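Side-chain contacts in protein A52 (Vaccinia virus, PDB 2VVW), which suppresses host innate immunity as a Bcl-2-like protein, binding TRAF6 to activate p38 and IRAK2 to inhibit NF-kappa-B signalling: residues I5-Y9 / L10-D14; M21-I24 / L25-F29; I81-I84 / K85-Q89; R121-Y124 / C125-A128. One frame throughout, in Å; residues are numbered along the deposited sequence. Where two conformers were deposited one is given.

Contact 1: residues I5-Y9 / L10-D14; sequences IKPDY and LEYDD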
loop_
_atom_site.group_PDB
_atom_site.type_symbol
_atom_site.label_atom_id
_atom_site.label_comp_id
_atom_site.label_asym_id
_atom_site.label_seq_id
_atom_site.Cartn_x
_atom_site.Cartn_y
_atom_site.Cartn_z
ATOM N N ILE A 5 -15.207 6.235 -2.282
ATOM C CA ILE A 5 -14.045 5.718 -1.498
ATOM C C ILE A 5 -14.373 4.375 -0.833
ATOM O O ILE A 5 -15.384 4.243 -0.134
ATOM C CB ILE A 5 -13.597 6.733 -0.416
ATOM C CG1 ILE A 5 -13.272 8.091 -1.066
ATOM C CG2 ILE A 5 -12.392 6.196 0.364
ATOM C CD1 ILE A 5 -12.452 9.041 -0.190
ATOM N N LYS A 6 -13.502 3.392 -1.042
ATOM C CA LYS A 6 -13.692 2.032 -0.528
ATOM C C LYS A 6 -13.184 1.977 0.908
ATOM O O LYS A 6 -12.350 2.793 1.282
ATOM C CB LYS A 6 -12.891 1.045 -1.378
ATOM C CG LYS A 6 -13.063 1.170 -2.898
ATOM C CD LYS A 6 -11.742 0.860 -3.648
ATOM C CE LYS A 6 -11.977 0.029 -4.914
ATOM N NZ LYS A 6 -12.334 -1.412 -4.619
ATOM N N PRO A 7 -13.666 1.017 1.722
ATOM C CA PRO A 7 -13.119 0.929 3.080
ATOM C C PRO A 7 -11.668 0.441 3.096
ATOM O O PRO A 7 -11.159 -0.083 2.092
ATOM C CB PRO A 7 -14.021 -0.119 3.759
ATOM C CG PRO A 7 -14.486 -0.977 2.627
ATOM C CD PRO A 7 -14.671 -0.032 1.470
ATOM N N ASP A 8 -11.002 0.607 4.228
ATOM C CA ASP A 8 -9.704 -0.012 4.416
ATOM C C ASP A 8 -9.944 -1.423 4.926
ATOM O O ASP A 8 -10.851 -1.620 5.730
ATOM C CB ASP A 8 -8.893 0.762 5.434
ATOM C CG ASP A 8 -7.497 0.240 5.542
ATOM O OD1 ASP A 8 -6.672 0.598 4.665
ATOM O OD2 ASP A 8 -7.234 -0.558 6.471
ATOM N N TYR A 9 -9.150 -2.394 4.478
ATOM C CA TYR A 9 -9.405 -3.809 4.803
ATOM C C TYR A 9 -8.591 -4.380 5.968
ATOM O O TYR A 9 -8.875 -5.472 6.426
ATOM C CB TYR A 9 -9.320 -4.677 3.536
ATOM C CG TYR A 9 -10.440 -4.322 2.567
ATOM C CD1 TYR A 9 -11.780 -4.564 2.904
ATOM C CD2 TYR A 9 -10.178 -3.703 1.351
ATOM C CE1 TYR A 9 -12.824 -4.215 2.048
ATOM C CE2 TYR A 9 -11.217 -3.343 0.479
ATOM C CZ TYR A 9 -12.545 -3.612 0.834
ATOM O OH TYR A 9 -13.582 -3.243 -0.003
ATOM N N LEU A 10 -7.635 -3.632 6.496
ATOM C CA LEU A 10 -6.756 -4.166 7.545
ATOM C C LEU A 10 -7.528 -4.699 8.748
ATOM O O LEU A 10 -7.280 -5.822 9.200
ATOM C CB LEU A 10 -5.774 -3.104 8.009
ATOM C CG LEU A 10 -4.706 -3.529 9.021
ATOM C CD1 LEU A 10 -3.975 -4.800 8.606
ATOM C CD2 LEU A 10 -3.744 -2.379 9.211
ATOM N N GLU A 11 -8.473 -3.906 9.243
ATOM C CA GLU A 11 -9.275 -4.284 10.415
ATOM C C GLU A 11 -10.757 -4.549 10.075
ATOM O O GLU A 11 -11.605 -4.584 10.951
ATOM C CB GLU A 11 -9.142 -3.201 11.477
ATOM C CG GLU A 11 -7.718 -3.032 11.973
ATOM C CD GLU A 11 -7.533 -1.850 12.916
ATOM O OE1 GLU A 11 -8.394 -0.950 12.948
ATOM O OE2 GLU A 11 -6.511 -1.818 13.629
ATOM N N TYR A 12 -11.045 -4.779 8.799
ATOM C CA TYR A 12 -12.400 -4.942 8.318
ATOM C C TYR A 12 -12.885 -6.352 8.663
ATOM O O TYR A 12 -12.162 -7.328 8.473
ATOM C CB TYR A 12 -12.389 -4.710 6.817
ATOM C CG TYR A 12 -13.713 -4.498 6.110
ATOM C CD1 TYR A 12 -14.341 -3.257 6.112
ATOM C CD2 TYR A 12 -14.280 -5.509 5.356
ATOM C CE1 TYR A 12 -15.533 -3.042 5.409
ATOM C CE2 TYR A 12 -15.478 -5.306 4.641
ATOM C CZ TYR A 12 -16.083 -4.076 4.670
ATOM O OH TYR A 12 -17.242 -3.888 3.967
ATOM N N ASP A 13 -14.115 -6.449 9.161
ATOM C CA ASP A 13 -14.657 -7.723 9.648
ATOM C C ASP A 13 -15.658 -8.370 8.697
ATOM O O ASP A 13 -16.098 -9.490 8.960
ATOM C CB ASP A 13 -15.335 -7.525 11.004
ATOM C CG ASP A 13 -14.355 -7.287 12.129
ATOM O OD1 ASP A 13 -13.203 -7.764 12.053
ATOM O OD2 ASP A 13 -14.752 -6.645 13.115
ATOM N N ASP A 14 -16.019 -7.685 7.609
ATOM C CA ASP A 14 -17.051 -8.240 6.716
ATOM C C ASP A 14 -16.525 -8.503 5.308
ATOM O O ASP A 14 -15.335 -8.414 5.051
ATOM C CB ASP A 14 -18.275 -7.330 6.660
ATOM C CG ASP A 14 -19.600 -8.111 6.681
ATOM O OD1 ASP A 14 -19.721 -9.221 6.088
ATOM O OD2 ASP A 14 -20.526 -7.589 7.307
HETATM O O HOH W 1 -8.889 -1.094 8.621
HETATM O O HOH W 2 -9.332 -7.752 7.971
#
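Asp8 reaches forward to accept the backbone N-H of Leu10: N lies 3.1 Å from OD2, and the donor arrives from above the carboxylate plane, 52° out of it. The same OD2 takes a proton from water 1, which in turn accepts from Glu11 N at 2.9 Å, so one carboxylate oxygen serves two successive amides, one directly and one through solvent. With CG swung away from the backbone N (chi1 -174°), this closes an Asx turn. It overlaps a type I beta turn from Tyr9 to Tyr12, whose closing bond, Tyr12 N to Tyr9 O at 3.3 Å, is weak. Water 2 lies 2.8 Å from Tyr9 O and close to Tyr12 O as well; with more acceptors within reach than protons, it may not bond to both at once. The two tyrosines of the turn form a T-shaped pair, the CD1 edge of Tyr9 directed at a face of Tyr12, centroids 5.0 Å apart and planes at 83°. Pro7 adds CG against Tyr12 CE1 at 3.6 Å. Both phenol hydroxyls are bound by Asp19, Tyr9 OH at OD1 and Tyr12 OH at OD2. Asp8 OD1 has partners of its own, Tyr31 OH and, in a salt bridge, Lys123 of the second subunit.

Contact 2: residues M21-I24 / L25-F29; sequences MFTI and LEEYF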
loop_
_atom_site.group_PDB
_atom_site.type_symbol
_atom_site.label_atom_id
_atom_site.label_comp_id
_atom_site.label_asym_id
_atom_site.label_seq_id
_atom_site.Cartn_x
_atom_site.Cartn_y
_atom_site.Cartn_z
ATOM N N MET A 21 -12.921 -8.352 -4.553
ATOM C CA MET A 21 -11.936 -9.365 -4.156
ATOM C C MET A 21 -10.483 -8.962 -4.512
ATOM O O MET A 21 -9.587 -9.095 -3.693
ATOM C CB MET A 21 -12.318 -10.738 -4.747
ATOM C CG MET A 21 -11.733 -11.920 -4.002
ATOM S SD MET A 21 -12.328 -11.992 -2.298
ATOM C CE MET A 21 -10.771 -12.115 -1.400
ATOM N N PHE A 22 -10.252 -8.402 -5.693
ATOM C CA PHE A 22 -8.874 -8.036 -6.044
ATOM C C PHE A 22 -8.310 -6.901 -5.167
ATOM O O PHE A 22 -7.153 -6.951 -4.746
ATOM C CB PHE A 22 -8.720 -7.679 -7.524
ATOM C CG PHE A 22 -7.271 -7.626 -7.957
ATOM C CD1 PHE A 22 -6.555 -8.796 -8.175
ATOM C CD2 PHE A 22 -6.609 -6.405 -8.080
ATOM C CE1 PHE A 22 -5.213 -8.748 -8.547
ATOM C CE2 PHE A 22 -5.259 -6.354 -8.450
ATOM C CZ PHE A 22 -4.567 -7.518 -8.671
ATOM N N THR A 23 -9.136 -5.906 -4.854
ATOM C CA THR A 23 -8.717 -4.833 -3.942
ATOM C C THR A 23 -8.382 -5.368 -2.560
ATOM O O THR A 23 -7.418 -4.932 -1.937
ATOM C CB THR A 23 -9.778 -3.775 -3.798
ATOM O OG1 THR A 23 -10.143 -3.307 -5.096
ATOM C CG2 THR A 23 -9.257 -2.596 -2.955
ATOM N N ILE A 24 -9.196 -6.304 -2.078
ATOM C CA ILE A 24 -8.959 -6.935 -0.796
ATOM C C ILE A 24 -7.599 -7.615 -0.783
ATOM O O ILE A 24 -6.812 -7.464 0.176
ATOM C CB ILE A 24 -10.087 -7.957 -0.445
ATOM C CG1 ILE A 24 -11.399 -7.216 -0.095
ATOM C CG2 ILE A 24 -9.682 -8.824 0.698
ATOM C CD1 ILE A 24 -12.633 -8.128 -0.048
ATOM N N LEU A 25 -7.309 -8.367 -1.842
ATOM C CA LEU A 25 -6.035 -9.053 -1.940
ATOM C C LEU A 25 -4.857 -8.081 -2.108
ATOM O O LEU A 25 -3.797 -8.301 -1.534
ATOM C CB LEU A 25 -6.051 -10.111 -3.055
ATOM C CG LEU A 25 -7.010 -11.302 -2.878
ATOM C CD1 LEU A 25 -7.047 -12.142 -4.132
ATOM C CD2 LEU A 25 -6.608 -12.136 -1.699
ATOM N N GLU A 26 -5.046 -7.003 -2.860
ATOM C CA GLU A 26 -4.010 -5.955 -2.982
ATOM C C GLU A 26 -3.626 -5.445 -1.609
ATOM O O GLU A 26 -2.454 -5.377 -1.290
ATOM C CB GLU A 26 -4.458 -4.760 -3.825
ATOM C CG GLU A 26 -4.516 -4.972 -5.322
ATOM C CD GLU A 26 -4.928 -3.700 -6.095
ATOM O OE1 GLU A 26 -4.183 -3.293 -7.019
ATOM O OE2 GLU A 26 -5.984 -3.102 -5.770
ATOM N N GLU A 27 -4.624 -5.087 -0.805
ATOM C CA GLU A 27 -4.378 -4.536 0.523
ATOM C C GLU A 27 -3.810 -5.578 1.462
ATOM O O GLU A 27 -2.968 -5.260 2.302
ATOM C CB GLU A 27 -5.654 -3.904 1.100
ATOM C CG GLU A 27 -6.056 -2.635 0.368
ATOM C CD GLU A 27 -6.930 -1.678 1.156
ATOM O OE1 GLU A 27 -7.235 -1.926 2.355
ATOM O OE2 GLU A 27 -7.320 -0.656 0.542
ATOM N N TYR A 28 -4.275 -6.822 1.337
ATOM C CA TYR A 28 -3.736 -7.932 2.136
ATOM C C TYR A 28 -2.229 -8.126 1.910
ATOM O O TYR A 28 -1.428 -8.169 2.844
ATOM C CB TYR A 28 -4.479 -9.220 1.781
ATOM C CG TYR A 28 -3.967 -10.433 2.507
ATOM C CD1 TYR A 28 -4.198 -10.591 3.882
ATOM C CD2 TYR A 28 -3.235 -11.411 1.840
ATOM C CE1 TYR A 28 -3.735 -11.684 4.563
ATOM C CE2 TYR A 28 -2.767 -12.525 2.518
ATOM C CZ TYR A 28 -3.015 -12.655 3.885
ATOM O OH TYR A 28 -2.558 -13.756 4.570
ATOM N N PHE A 29 -1.837 -8.222 0.655
ATOM C CA PHE A 29 -0.419 -8.346 0.339
ATOM C C PHE A 29 0.400 -7.111 0.684
ATOM O O PHE A 29 1.529 -7.239 1.159
ATOM C CB PHE A 29 -0.221 -8.794 -1.107
ATOM C CG PHE A 29 -0.687 -10.199 -1.351
ATOM C CD1 PHE A 29 -0.145 -11.257 -0.646
ATOM C CD2 PHE A 29 -1.674 -10.469 -2.269
ATOM C CE1 PHE A 29 -0.579 -12.553 -0.870
ATOM C CE2 PHE A 29 -2.109 -11.763 -2.483
ATOM C CZ PHE A 29 -1.570 -12.795 -1.789
#
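Glu26 leans back over the preceding turn of helix 21-35 and carries its chain at a slant across Phe22, four residues earlier. Its CB starts close to the backbone, 3.5 Å from Thr23 O. The next carbon, CG, stands beside its own backbone N (chi1 -74°), which aims the chain toward the start of the helix; there CG meets both Phe22 O, at 3.3 Å, and the ring atom Phe22 CE2, at 3.5 Å. Beyond CG the chain is extended, and CD stays by the same ring atom, 3.6 Å from Phe22 CE2. At the tip the carboxylate divides its contacts: OE1 stays on Phe22 CE2 at 3.5 Å, whereas OE2 turns toward Thr23 and lies 3.7 Å from its CA. The ring and carboxylate planes are 42° apart, an inclined approach in which CG and the carboxylate share the contact with the ring.

A second i to i+4 pair is wholly apolar. The bent chain of Met21 brings CE to 4.1 Å from Leu25 CG. Beneath both pairs run regular helical bonds, among them Glu26 N to Phe22 O at 2.8 Å.

These pairs serve different neighbours in an all-helical protein. Met21 and Leu25 pack on Leu138 of helix 135-153, and Leu25 also reaches Ile103 of helix 96-115, as does Phe29. Phe22 rests on Ile129 and Lys130, and Glu26 on Leu126, so that their flank of the helix is covered by helix 123-132.

Contact 3: residues I81-I84 / K85-Q89; sequences IDYI and KVQKQ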
loop_
_atom_site.group_PDB
_atom_site.type_symbol
_atom_site.label_atom_id
_atom_site.label_comp_id
_atom_site.label_asym_id
_atom_site.label_seq_id
_atom_site.Cartn_x
_atom_site.Cartn_y
_atom_site.Cartn_z
ATOM N N ILE A 81 7.691 -15.971 -10.118
ATOM C CA ILE A 81 6.723 -15.889 -11.226
ATOM C C ILE A 81 6.859 -17.128 -12.139
ATOM O O ILE A 81 5.843 -17.710 -12.577
ATOM C CB ILE A 81 6.889 -14.564 -12.012
ATOM C CG1 ILE A 81 6.501 -13.342 -11.140
ATOM C CG2 ILE A 81 6.072 -14.553 -13.314
ATOM C CD1 ILE A 81 5.006 -13.292 -10.714
ATOM N N ASP A 82 8.099 -17.530 -12.435
ATOM C CA ASP A 82 8.347 -18.717 -13.263
ATOM C C ASP A 82 7.661 -19.928 -12.615
ATOM O O ASP A 82 6.977 -20.697 -13.285
ATOM C CB ASP A 82 9.857 -18.928 -13.468
ATOM C CG ASP A 82 10.186 -20.188 -14.256
ATOM O OD1 ASP A 82 10.181 -21.264 -13.640
ATOM O OD2 ASP A 82 10.471 -20.107 -15.476
ATOM N N TYR A 83 7.820 -20.045 -11.295
ATOM C CA TYR A 83 7.216 -21.130 -10.505
ATOM C C TYR A 83 5.687 -21.182 -10.549
ATOM O O TYR A 83 5.084 -22.260 -10.664
ATOM C CB TYR A 83 7.709 -21.020 -9.051
ATOM C CG TYR A 83 7.092 -22.017 -8.106
ATOM C CD1 TYR A 83 7.582 -23.316 -8.021
ATOM C CD2 TYR A 83 6.023 -21.657 -7.274
ATOM C CE1 TYR A 83 7.002 -24.254 -7.154
ATOM C CE2 TYR A 83 5.440 -22.589 -6.408
ATOM C CZ TYR A 83 5.937 -23.879 -6.351
ATOM O OH TYR A 83 5.373 -24.806 -5.491
ATOM N N ILE A 84 5.066 -20.013 -10.451
ATOM C CA ILE A 84 3.627 -19.867 -10.591
ATOM C C ILE A 84 3.172 -20.368 -11.967
ATOM O O ILE A 84 2.168 -21.066 -12.081
ATOM C CB ILE A 84 3.192 -18.380 -10.387
ATOM C CG1 ILE A 84 3.412 -17.935 -8.937
ATOM C CG2 ILE A 84 1.744 -18.157 -10.830
ATOM C CD1 ILE A 84 2.885 -18.898 -7.873
ATOM N N LYS A 85 3.905 -20.016 -13.007
ATOM C CA LYS A 85 3.622 -20.533 -14.356
ATOM C C LYS A 85 3.764 -22.062 -14.457
ATOM O O LYS A 85 2.948 -22.731 -15.099
ATOM C CB LYS A 85 4.494 -19.822 -15.405
ATOM C CG LYS A 85 4.062 -18.354 -15.668
ATOM C CD LYS A 85 5.122 -17.549 -16.415
ATOM C CE LYS A 85 4.588 -16.180 -16.886
ATOM N NZ LYS A 85 5.625 -15.400 -17.651
ATOM N N VAL A 86 4.794 -22.608 -13.818
ATOM C CA VAL A 86 4.947 -24.051 -13.695
ATOM C C VAL A 86 3.691 -24.700 -13.088
ATOM O O VAL A 86 3.123 -25.632 -13.672
ATOM C CB VAL A 86 6.209 -24.421 -12.860
ATOM C CG1 VAL A 86 6.241 -25.928 -12.514
ATOM C CG2 VAL A 86 7.478 -24.017 -13.620
ATOM N N GLN A 87 3.265 -24.214 -11.923
ATOM C CA GLN A 87 2.120 -24.816 -11.220
ATOM C C GLN A 87 0.881 -24.770 -12.077
ATOM O O GLN A 87 0.156 -25.762 -12.197
ATOM C CB GLN A 87 1.827 -24.120 -9.888
ATOM C CG GLN A 87 2.943 -24.075 -8.899
ATOM C CD GLN A 87 3.710 -25.355 -8.789
ATOM O OE1 GLN A 87 4.927 -25.373 -8.969
ATOM N NE2 GLN A 87 3.015 -26.436 -8.489
ATOM N N LYS A 88 0.649 -23.634 -12.718
ATOM C CA LYS A 88 -0.509 -23.509 -13.590
ATOM C C LYS A 88 -0.439 -24.508 -14.747
ATOM O O LYS A 88 -1.454 -25.098 -15.138
ATOM C CB LYS A 88 -0.668 -22.065 -14.080
ATOM C CG LYS A 88 -2.090 -21.723 -14.472
ATOM C CD LYS A 88 -2.204 -20.314 -15.032
ATOM C CE LYS A 88 -3.582 -20.083 -15.679
ATOM N NZ LYS A 88 -3.595 -20.464 -17.126
ATOM N N GLN A 89 0.766 -24.735 -15.270
ATOM C CA GLN A 89 0.973 -25.717 -16.319
ATOM C C GLN A 89 0.700 -27.153 -15.842
ATOM O O GLN A 89 0.155 -27.969 -16.581
ATOM C CB GLN A 89 2.414 -25.632 -16.818
ATOM C CG GLN A 89 2.543 -25.566 -18.303
ATOM C CD GLN A 89 3.997 -25.522 -18.726
ATOM O OE1 GLN A 89 4.526 -24.459 -19.048
ATOM N NE2 GLN A 89 4.658 -26.677 -18.695
#
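Tyr83 and Gln87 make an i to i+4 amide-over-ring contact on helix 76-90, on the flank of that helix turned toward helices 51-59 and 62-68. Gln87 reaches back over one face of the phenol ring. Its CG stands 4.1 Å from the ring centroid and only 22° off the normal, which makes a CH-pi contact. The chain then bends after CG and carries the amide on across the same face, toward the hydroxyl end. There OE1, as modelled, lies above the rim of the ring, 3.0 Å from Tyr83 CE1 and 3.2 Å from Tyr83 CZ; the approach is unusually short, and the placing of OE1 rather than NE2 at this spot is doubtful. Amide and ring planes are inclined by 33°, short of a parallel stack. Tyr83 holds its CG anti to the backbone N (chi1 176°), the setting that throws the ring out beside the next turn, where Gln87 can cover it.

The other pairs along the helix are looser. Lys85 runs out extended, its CE 4.2 Å from Ile81 CG2, while Asp82 OD1 merely approaches Val86 CG2 at 3.9 Å. Regular i to i+4 bonds carry the backbone throughout, as in Gln87 N to Tyr83 O at 3.0 Å.

Phe59 touches both Tyr83 and Gln87, while Leu65 and Lys68 lie against the tyrosine. Ile84 faces Met102 and Leu105 of helix 96-115, and Ile81 meets Tyr124 and Leu131. A helix with lysines and an aspartate on its outer side and isoleucines turned inward is the amphipathic element expected of a Bcl-2-like helical bundle.

Contact 4: residues R121-Y124 / C125-A128; sequences RWKY and CLRA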
loop_
_atom_site.group_PDB
_atom_site.type_symbol
_atom_site.label_atom_id
_atom_site.label_comp_id
_atom_site.label_asym_id
_atom_site.label_seq_id
_atom_site.Cartn_x
_atom_site.Cartn_y
_atom_site.Cartn_z
ATOM N N ARG A 121 8.900 -5.973 -3.421
ATOM C CA ARG A 121 8.614 -7.255 -4.088
ATOM C C ARG A 121 7.191 -7.760 -3.899
ATOM O O ARG A 121 6.702 -8.558 -4.734
ATOM C CB ARG A 121 9.599 -8.338 -3.634
ATOM C CG ARG A 121 10.979 -8.112 -4.156
ATOM C CD ARG A 121 11.820 -9.384 -4.173
ATOM N NE ARG A 121 13.085 -9.108 -4.826
ATOM C CZ ARG A 121 14.089 -9.972 -4.957
ATOM N NH1 ARG A 121 13.985 -11.212 -4.506
ATOM N NH2 ARG A 121 15.197 -9.583 -5.567
ATOM N N TRP A 122 6.511 -7.269 -2.855
ATOM C CA TRP A 122 5.108 -7.598 -2.613
ATOM C C TRP A 122 4.289 -7.385 -3.875
ATOM O O TRP A 122 3.332 -8.095 -4.112
ATOM C CB TRP A 122 4.527 -6.789 -1.434
ATOM C CG TRP A 122 4.232 -5.348 -1.720
ATOM C CD1 TRP A 122 5.099 -4.291 -1.608
ATOM C CD2 TRP A 122 2.989 -4.794 -2.143
ATOM N NE1 TRP A 122 4.475 -3.120 -1.941
ATOM C CE2 TRP A 122 3.177 -3.393 -2.275
ATOM C CE3 TRP A 122 1.737 -5.337 -2.444
ATOM C CZ2 TRP A 122 2.164 -2.536 -2.708
ATOM C CZ3 TRP A 122 0.730 -4.481 -2.876
ATOM C CH2 TRP A 122 0.955 -3.092 -2.997
ATOM N N LYS A 123 4.676 -6.418 -4.696
ATOM C CA LYS A 123 3.968 -6.174 -5.974
ATOM C C LYS A 123 3.912 -7.416 -6.868
ATOM O O LYS A 123 2.992 -7.566 -7.695
ATOM C CB LYS A 123 4.640 -5.048 -6.727
ATOM C CG LYS A 123 4.601 -3.676 -6.038
ATOM C CD LYS A 123 3.225 -3.060 -6.041
ATOM C CE LYS A 123 3.295 -1.543 -5.778
ATOM N NZ LYS A 123 4.173 -0.780 -6.732
ATOM N N TYR A 124 4.904 -8.293 -6.744
ATOM C CA TYR A 124 4.928 -9.523 -7.551
ATOM C C TYR A 124 3.812 -10.505 -7.160
ATOM O O TYR A 124 3.399 -11.317 -7.980
ATOM C CB TYR A 124 6.299 -10.212 -7.469
ATOM C CG TYR A 124 7.323 -9.536 -8.325
ATOM C CD1 TYR A 124 7.537 -9.956 -9.629
ATOM C CD2 TYR A 124 8.051 -8.439 -7.852
ATOM C CE1 TYR A 124 8.470 -9.334 -10.439
ATOM C CE2 TYR A 124 8.983 -7.801 -8.660
ATOM C CZ TYR A 124 9.191 -8.256 -9.950
ATOM O OH TYR A 124 10.109 -7.637 -10.769
ATOM N N CYS A 125 3.363 -10.459 -5.900
ATOM C CA CYS A 125 2.184 -11.224 -5.494
ATOM C C CYS A 125 0.979 -10.870 -6.359
ATOM O O CYS A 125 0.231 -11.750 -6.760
ATOM C CB CYS A 125 1.856 -10.996 -4.034
ATOM S SG CYS A 125 3.207 -11.418 -2.931
ATOM N N LEU A 126 0.803 -9.590 -6.666
ATOM C CA LEU A 126 -0.334 -9.162 -7.479
ATOM C C LEU A 126 -0.179 -9.667 -8.890
ATOM O O LEU A 126 -1.169 -10.096 -9.511
ATOM C CB LEU A 126 -0.497 -7.634 -7.509
ATOM C CG LEU A 126 -0.365 -6.873 -6.186
ATOM C CD1 LEU A 126 -0.462 -5.341 -6.394
ATOM C CD2 LEU A 126 -1.384 -7.371 -5.205
ATOM N N ARG A 127 1.045 -9.595 -9.427
ATOM C CA ARG A 127 1.291 -10.090 -10.790
ATOM C C ARG A 127 0.958 -11.580 -10.840
ATOM O O ARG A 127 0.336 -12.046 -11.766
ATOM C CB ARG A 127 2.749 -9.841 -11.219
ATOM C CG ARG A 127 3.013 -10.058 -12.706
ATOM C CD ARG A 127 4.477 -9.832 -13.104
ATOM N NE ARG A 127 5.025 -8.539 -12.692
ATOM C CZ ARG A 127 6.219 -8.073 -13.075
ATOM N NH1 ARG A 127 6.994 -8.779 -13.891
ATOM N NH2 ARG A 127 6.645 -6.889 -12.646
ATOM N N ALA A 128 1.373 -12.316 -9.822
ATOM C CA ALA A 128 1.112 -13.758 -9.759
ATOM C C ALA A 128 -0.392 -14.064 -9.748
ATOM O O ALA A 128 -0.850 -14.937 -10.486
ATOM C CB ALA A 128 1.786 -14.357 -8.505
#
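Trp122 overlaps Leu126 at the CZ3 corner of its indole, where Leu126 CD1 packs at 3.8 Å. The ring gets there because CG takes the crowded position between backbone N and carbonyl carbon (chi1 75°), sending the indole out across the helix, with its CZ3 beside Leu126. A second pair lies three residues apart. Arg127, in the given one of its two modelled conformers, runs alongside Tyr124, and Tyr124 CE1 sits 3.6 Å above the centre of the guanidinium. The two planes differ by 33°, with Tyr124 CE1 3.7 Å from Arg127 CZ.

The backbone is still settling into its helix. Cys125 N bonds to Trp122 O at 3.0 Å, and Lys123 O receives two weak bonds, from Leu126 N and Arg127 N. The following turn is tighter, with Ala128 N 2.9 Å from Tyr124 O.

Polar ends look outward to other partners. Trp122 NE1 is hydrogen-bonded to Tyr31 OH of the second subunit, and Lys123 NZ forms salt bridges with Asp8 and Glu27 of that same subunit. Chemically, then, this helix start mixes two roles: Cys125 and Ala128 face Val110 and Met102 of the interior, while the indole N-H and the lysine charge are used between subunits. Set between those carboxylates, the ammonium would probably stay protonated.

Contacts 1, 2, 4 and 3 form a chain of neighbours across the protein. Contacts 1 and 2 have centres 10 Å apart and are joined by Tyr9 N to Glu27 OE1 and Lys6 NZ to Thr23 OG1, both 2.9 Å and probable hydrogen bonds. Contact 2 meets contact 4, centres 11 Å apart, through Phe29 CG on Cys125 CB at 3.8 Å. Contact 4 in turn meets contact 3, centres 14 Å apart, where Ile81 CD1 approaches Tyr124 O. At the ends of the series, the centres of contacts 1 and 3 are 31 Å apart, on opposite sides of the chain's centre. Within one chain contacts 1 and 4 do not touch, yet across the dimer contact 4 reaches both contact 1 and contact 2 of the second subunit.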